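Local coordinates for protein ribokinase (Thermotoga maritima, PDB 1VM7) that probably phosphorylates D-ribose at O-5 with ATP and magnesium, yielding D-ribose 5-phosphate, and works as a homodimer, at residues A[23-35]-A[103-117]. Residues are numbered along the deposited sequence; the frame is centred on the assembly and turned at random.
Sequences SNIDIVLKVDHFT and TGRAFIEVDKTGQNR
Gly-104 O accepts from Ile-25 N and starts a parallel pairing of strands 24-30 and 105-110. These are the central strands of the four-stranded lid sheet of the ribokinase fold. The pairing runs on to Val-110 O, which accepts from Val-31 N. Ala-106 CB packs beside Asp-26 on one face of the sheet. Asp-26 and the neighbouring Asn-24 are predicted to bind substrate. Phe-107 lies alongside Ile-27 on the other face, with Phe-107 CE2 3.7 Å from Ile-27 CD1. That face meets the second subunit, where Phe-107 packs on Leu-29 of the other chain. Ile-108 CD1 reaches Asp-26 CB at 3.7 Å.

Glu-109 CG is anti to the backbone N (chi1 179°), and the extended chain carries the carboxylate to Thr-35. Glu-109 OE2 accepts from Thr-35 N (2.7 Å) and Thr-35 OG1 (2.7 Å), which arrive from opposite faces of the carboxylate. A glutamine here would probably cost Arg-117 its charged mate and weaken the hold on Thr-35.

Asp-111 CG lies over one face of the Phe-34 ring. Its OD1 closes an Asx turn with Thr-113 N. Arg-117 lays its guanidinium face against Phe-34 CD1. Arg-117 NE and NH2 grip Glu-109 OE1 side-on, and Arg-117 NH2 also donates to Thr-35 O (2.8 Å). The buried carboxylate thus has both oxygens satisfied, and its charge is likely to be balanced by Arg-117.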
loop_
_atom_site.group_PDB
_atom_site.type_symbol
_atom_site.label_atom_id
_atom_site.label_comp_id
_atom_site.label_asym_id
_atom_site.label_seq_id
_atom_site.Cartn_x
_atom_site.Cartn_y
_atom_site.Cartn_z
ATOM N N SER A 23 -4.448 -13.406 8.365
ATOM C CA SER A 23 -3.105 -12.808 8.385
ATOM C C SER A 23 -3.110 -11.587 7.419
ATOM O O SER A 23 -3.535 -11.733 6.275
ATOM C CB SER A 23 -2.044 -13.768 7.853
ATOM O OG SER A 23 -1.932 -14.941 8.610
ATOM N N ASN A 24 -2.648 -10.420 7.865
ATOM C CA ASN A 24 -2.669 -9.167 7.103
ATOM C C ASN A 24 -1.337 -8.461 7.317
ATOM O O ASN A 24 -0.733 -8.561 8.405
ATOM C CB ASN A 24 -3.818 -8.320 7.672
ATOM C CG ASN A 24 -4.082 -7.055 6.899
ATOM O OD1 ASN A 24 -4.652 -7.079 5.782
ATOM N ND2 ASN A 24 -3.718 -5.906 7.511
ATOM N N ILE A 25 -0.876 -7.757 6.298
ATOM C CA ILE A 25 0.189 -6.788 6.430
ATOM C C ILE A 25 -0.489 -5.454 6.561
ATOM O O ILE A 25 -1.281 -5.105 5.690
ATOM C CB ILE A 25 1.017 -6.719 5.134
ATOM C CG1 ILE A 25 1.520 -8.112 4.769
ATOM C CG2 ILE A 25 2.180 -5.760 5.281
ATOM C CD1 ILE A 25 2.378 -8.759 5.829
ATOM N N ASP A 26 -0.162 -4.697 7.611
ATOM C CA ASP A 26 -0.674 -3.329 7.740
ATOM C C ASP A 26 0.366 -2.358 7.221
ATOM O O ASP A 26 1.474 -2.270 7.769
ATOM C CB ASP A 26 -1.027 -3.024 9.188
ATOM C CG ASP A 26 -2.249 -3.771 9.642
ATOM O OD1 ASP A 26 -3.137 -3.974 8.821
ATOM O OD2 ASP A 26 -2.345 -4.122 10.820
ATOM N N ILE A 27 -0.005 -1.635 6.169
ATOM C CA ILE A 27 0.888 -0.696 5.501
ATOM C C ILE A 27 0.471 0.708 5.904
ATOM O O ILE A 27 -0.582 1.200 5.476
ATOM C CB ILE A 27 0.889 -0.887 3.947
ATOM C CG1 ILE A 27 1.361 -2.300 3.594
ATOM C CG2 ILE A 27 1.783 0.137 3.256
ATOM C CD1 ILE A 27 0.840 -2.782 2.281
ATOM N N VAL A 28 1.286 1.348 6.760
ATOM C CA VAL A 28 0.891 2.609 7.340
ATOM C C VAL A 28 1.596 3.694 6.563
ATOM O O VAL A 28 2.829 3.761 6.533
ATOM C CB VAL A 28 1.229 2.701 8.842
ATOM C CG1 VAL A 28 0.805 4.062 9.410
ATOM C CG2 VAL A 28 0.536 1.567 9.601
ATOM N N LEU A 29 0.803 4.533 5.912
ATOM C CA LEU A 29 1.351 5.649 5.163
ATOM C C LEU A 29 1.047 6.933 5.950
ATOM O O LEU A 29 -0.084 7.356 6.059
ATOM C CB LEU A 29 0.759 5.701 3.764
ATOM C CG LEU A 29 0.955 4.388 3.013
ATOM C CD1 LEU A 29 -0.080 4.232 1.947
ATOM C CD2 LEU A 29 2.378 4.310 2.491
ATOM N N LYS A 30 2.094 7.523 6.491
ATOM C CA LYS A 30 2.035 8.753 7.246
ATOM C C LYS A 30 2.060 9.929 6.267
ATOM O O LYS A 30 2.997 10.056 5.475
ATOM C CB LYS A 30 3.277 8.782 8.121
ATOM C CG LYS A 30 3.241 9.663 9.293
ATOM C CD LYS A 30 4.126 9.088 10.396
ATOM C CE LYS A 30 3.366 8.048 11.252
ATOM N NZ LYS A 30 3.106 6.747 10.586
ATOM N N VAL A 31 1.021 10.765 6.324
ATOM C CA VAL A 31 0.884 11.936 5.448
ATOM C C VAL A 31 0.567 13.182 6.253
ATOM O O VAL A 31 0.137 13.115 7.400
ATOM C CB VAL A 31 -0.212 11.752 4.353
ATOM C CG1 VAL A 31 0.187 10.696 3.373
ATOM C CG2 VAL A 31 -1.576 11.422 4.970
ATOM N N ASP A 32 0.779 14.336 5.640
ATOM C CA ASP A 32 0.452 15.604 6.289
ATOM C C ASP A 32 -1.066 15.737 6.479
ATOM O O ASP A 32 -1.572 16.016 7.562
ATOM C CB ASP A 32 0.973 16.761 5.453
ATOM C CG ASP A 32 0.561 18.095 5.994
ATOM O OD1 ASP A 32 1.137 18.535 7.011
ATOM O OD2 ASP A 32 -0.370 18.690 5.405
ATOM N N HIS A 33 -1.788 15.501 5.405
ATOM C CA HIS A 33 -3.224 15.685 5.402
ATOM C C HIS A 33 -3.778 14.536 4.592
ATOM O O HIS A 33 -3.031 13.875 3.833
ATOM C CB HIS A 33 -3.578 17.060 4.785
ATOM C CG HIS A 33 -2.952 17.289 3.441
ATOM N ND1 HIS A 33 -1.728 17.903 3.283
ATOM C CD2 HIS A 33 -3.357 16.928 2.201
ATOM C CE1 HIS A 33 -1.410 17.920 1.999
ATOM N NE2 HIS A 33 -2.388 17.339 1.319
ATOM N N PHE A 34 -5.057 14.251 4.769
ATOM C CA PHE A 34 -5.668 13.217 3.969
ATOM C C PHE A 34 -5.582 13.631 2.505
ATOM O O PHE A 34 -5.988 14.737 2.130
ATOM C CB PHE A 34 -7.119 12.959 4.388
ATOM C CG PHE A 34 -7.247 12.135 5.651
ATOM C CD1 PHE A 34 -6.767 10.843 5.697
ATOM C CD2 PHE A 34 -7.857 12.665 6.790
ATOM C CE1 PHE A 34 -6.873 10.085 6.848
ATOM C CE2 PHE A 34 -7.982 11.914 7.928
ATOM C CZ PHE A 34 -7.481 10.616 7.960
ATOM N N THR A 35 -5.095 12.721 1.677
ATOM C CA THR A 35 -4.989 12.976 0.255
ATOM C C THR A 35 -6.380 13.215 -0.351
ATOM O O THR A 35 -7.316 12.440 -0.150
ATOM C CB THR A 35 -4.245 11.858 -0.486
ATOM O OG1 THR A 35 -3.084 11.475 0.257
ATOM C CG2 THR A 35 -3.809 12.312 -1.910
ATOM N N THR A 103 -0.849 -11.825 -0.379
ATOM C CA THR A 103 -1.108 -11.876 1.032
ATOM C C THR A 103 -2.042 -10.715 1.339
ATOM O O THR A 103 -1.900 -9.661 0.748
ATOM C CB THR A 103 0.236 -11.721 1.847
ATOM O OG1 THR A 103 1.153 -12.772 1.501
ATOM C CG2 THR A 103 -0.014 -11.737 3.355
ATOM N N GLY A 104 -2.983 -10.896 2.260
ATOM C CA GLY A 104 -3.926 -9.844 2.632
ATOM C C GLY A 104 -3.146 -8.642 3.150
ATOM O O GLY A 104 -2.060 -8.793 3.800
ATOM N N ARG A 105 -3.651 -7.467 2.818
ATOM C CA ARG A 105 -3.012 -6.212 3.191
ATOM C C ARG A 105 -4.021 -5.116 3.486
ATOM O O ARG A 105 -5.159 -5.160 3.018
ATOM C CB ARG A 105 -1.987 -5.801 2.157
ATOM C CG ARG A 105 -2.433 -5.496 0.766
ATOM C CD ARG A 105 -1.231 -5.606 -0.144
ATOM N NE ARG A 105 -0.744 -6.971 -0.116
ATOM C CZ ARG A 105 0.380 -7.432 -0.662
ATOM N NH1 ARG A 105 1.211 -6.656 -1.343
ATOM N NH2 ARG A 105 0.666 -8.715 -0.522
ATOM N N ALA A 106 -3.643 -4.204 4.341
ATOM C CA ALA A 106 -4.487 -3.055 4.651
ATOM C C ALA A 106 -3.609 -1.829 4.447
ATOM O O ALA A 106 -2.444 -1.778 4.892
ATOM C CB ALA A 106 -5.017 -3.129 6.044
ATOM N N PHE A 107 -4.153 -0.863 3.724
ATOM C CA PHE A 107 -3.443 0.379 3.415
ATOM C C PHE A 107 -4.036 1.480 4.268
ATOM O O PHE A 107 -5.189 1.892 4.054
ATOM C CB PHE A 107 -3.609 0.728 1.957
ATOM C CG PHE A 107 -3.085 -0.318 1.044
ATOM C CD1 PHE A 107 -3.898 -1.367 0.631
ATOM C CD2 PHE A 107 -1.778 -0.283 0.611
ATOM C CE1 PHE A 107 -3.410 -2.333 -0.225
ATOM C CE2 PHE A 107 -1.299 -1.256 -0.273
ATOM C CZ PHE A 107 -2.109 -2.270 -0.678
ATOM N N ILE A 108 -3.246 1.929 5.236
ATOM C CA ILE A 108 -3.725 2.783 6.300
ATOM C C ILE A 108 -3.089 4.149 6.110
ATOM O O ILE A 108 -1.879 4.312 6.242
ATOM C CB ILE A 108 -3.366 2.223 7.707
ATOM C CG1 ILE A 108 -3.869 0.787 7.887
ATOM C CG2 ILE A 108 -3.915 3.172 8.824
ATOM C CD1 ILE A 108 -3.213 0.015 9.015
ATOM N N GLU A 109 -3.907 5.136 5.772
ATOM C CA GLU A 109 -3.418 6.514 5.595
ATOM C C GLU A 109 -3.682 7.255 6.873
ATOM O O GLU A 109 -4.813 7.326 7.280
ATOM C CB GLU A 109 -4.111 7.176 4.402
ATOM C CG GLU A 109 -3.697 8.618 4.127
ATOM C CD GLU A 109 -4.328 9.212 2.847
ATOM O OE1 GLU A 109 -5.100 8.517 2.134
ATOM O OE2 GLU A 109 -4.024 10.383 2.550
ATOM N N VAL A 110 -2.619 7.762 7.524
ATOM C CA VAL A 110 -2.696 8.466 8.788
ATOM C C VAL A 110 -2.192 9.900 8.622
ATOM O O VAL A 110 -1.054 10.120 8.211
ATOM C CB VAL A 110 -1.813 7.809 9.910
ATOM C CG1 VAL A 110 -2.247 8.303 11.242
ATOM C CG2 VAL A 110 -1.937 6.336 9.924
ATOM N N ASP A 111 -3.034 10.882 8.936
ATOM C CA ASP A 111 -2.614 12.284 8.803
ATOM C C ASP A 111 -1.847 12.763 10.043
ATOM O O ASP A 111 -1.554 11.986 10.945
ATOM C CB ASP A 111 -3.765 13.213 8.352
ATOM C CG ASP A 111 -4.757 13.577 9.469
ATOM O OD1 ASP A 111 -4.588 13.152 10.618
ATOM O OD2 ASP A 111 -5.709 14.336 9.175
ATOM N N LYS A 112 -1.470 14.030 10.077
ATOM C CA LYS A 112 -0.627 14.532 11.188
ATOM C C LYS A 112 -1.348 14.575 12.541
ATOM O O LYS A 112 -0.700 14.727 13.601
ATOM C CB LYS A 112 -0.087 15.926 10.868
ATOM C CG LYS A 112 -1.143 17.001 10.661
ATOM C CD LYS A 112 -0.511 18.401 10.498
ATOM C CE LYS A 112 -1.577 19.490 10.284
ATOM N NZ LYS A 112 -1.149 20.871 10.749
ATOM N N THR A 113 -2.677 14.465 12.513
ATOM C CA THR A 113 -3.478 14.479 13.742
ATOM C C THR A 113 -3.598 13.046 14.285
ATOM O O THR A 113 -4.009 12.841 15.410
ATOM C CB THR A 113 -4.904 15.116 13.490
ATOM O OG1 THR A 113 -5.763 14.202 12.789
ATOM C CG2 THR A 113 -4.806 16.395 12.642
ATOM N N GLY A 114 -3.255 12.047 13.467
ATOM C CA GLY A 114 -3.363 10.665 13.903
ATOM C C GLY A 114 -4.672 10.020 13.477
ATOM O O GLY A 114 -4.875 8.824 13.690
ATOM N N GLN A 115 -5.544 10.804 12.845
ATOM C CA GLN A 115 -6.748 10.253 12.260
ATOM C C GLN A 115 -6.328 9.451 11.061
ATOM O O GLN A 115 -5.381 9.830 10.348
ATOM C CB GLN A 115 -7.780 11.348 11.860
ATOM C CG GLN A 115 -9.065 10.714 11.287
ATOM C CD GLN A 115 -10.251 11.641 11.106
ATOM O OE1 GLN A 115 -11.397 11.204 11.275
ATOM N NE2 GLN A 115 -10.002 12.916 10.759
ATOM N N ASN A 116 -7.028 8.347 10.819
ATOM C CA ASN A 116 -6.676 7.451 9.728
ATOM C C ASN A 116 -7.902 7.030 8.911
ATOM O O ASN A 116 -9.056 7.267 9.301
ATOM C CB ASN A 116 -5.902 6.222 10.275
ATOM C CG ASN A 116 -6.818 5.183 10.947
ATOM O OD1 ASN A 116 -7.904 4.855 10.444
ATOM N ND2 ASN A 116 -6.365 4.644 12.078
ATOM N N ARG A 117 -7.615 6.419 7.765
ATOM C CA ARG A 117 -8.618 5.664 6.994
ATOM C C ARG A 117 -7.891 4.525 6.324
ATOM O O ARG A 117 -6.667 4.568 6.208
ATOM C CB ARG A 117 -9.309 6.539 5.940
ATOM C CG ARG A 117 -8.345 7.102 4.916
ATOM C CD ARG A 117 -9.047 7.963 3.934
ATOM N NE ARG A 117 -8.108 8.626 3.049
ATOM C CZ ARG A 117 -8.317 9.827 2.523
ATOM N NH1 ARG A 117 -9.427 10.514 2.811
ATOM N NH2 ARG A 117 -7.385 10.379 1.759
HETATM O O HOH W 1 -3.169 -13.341 3.827
HETATM O O HOH W 2 -6.087 15.745 6.862
HETATM O O HOH W 3 -9.642 13.510 1.738
#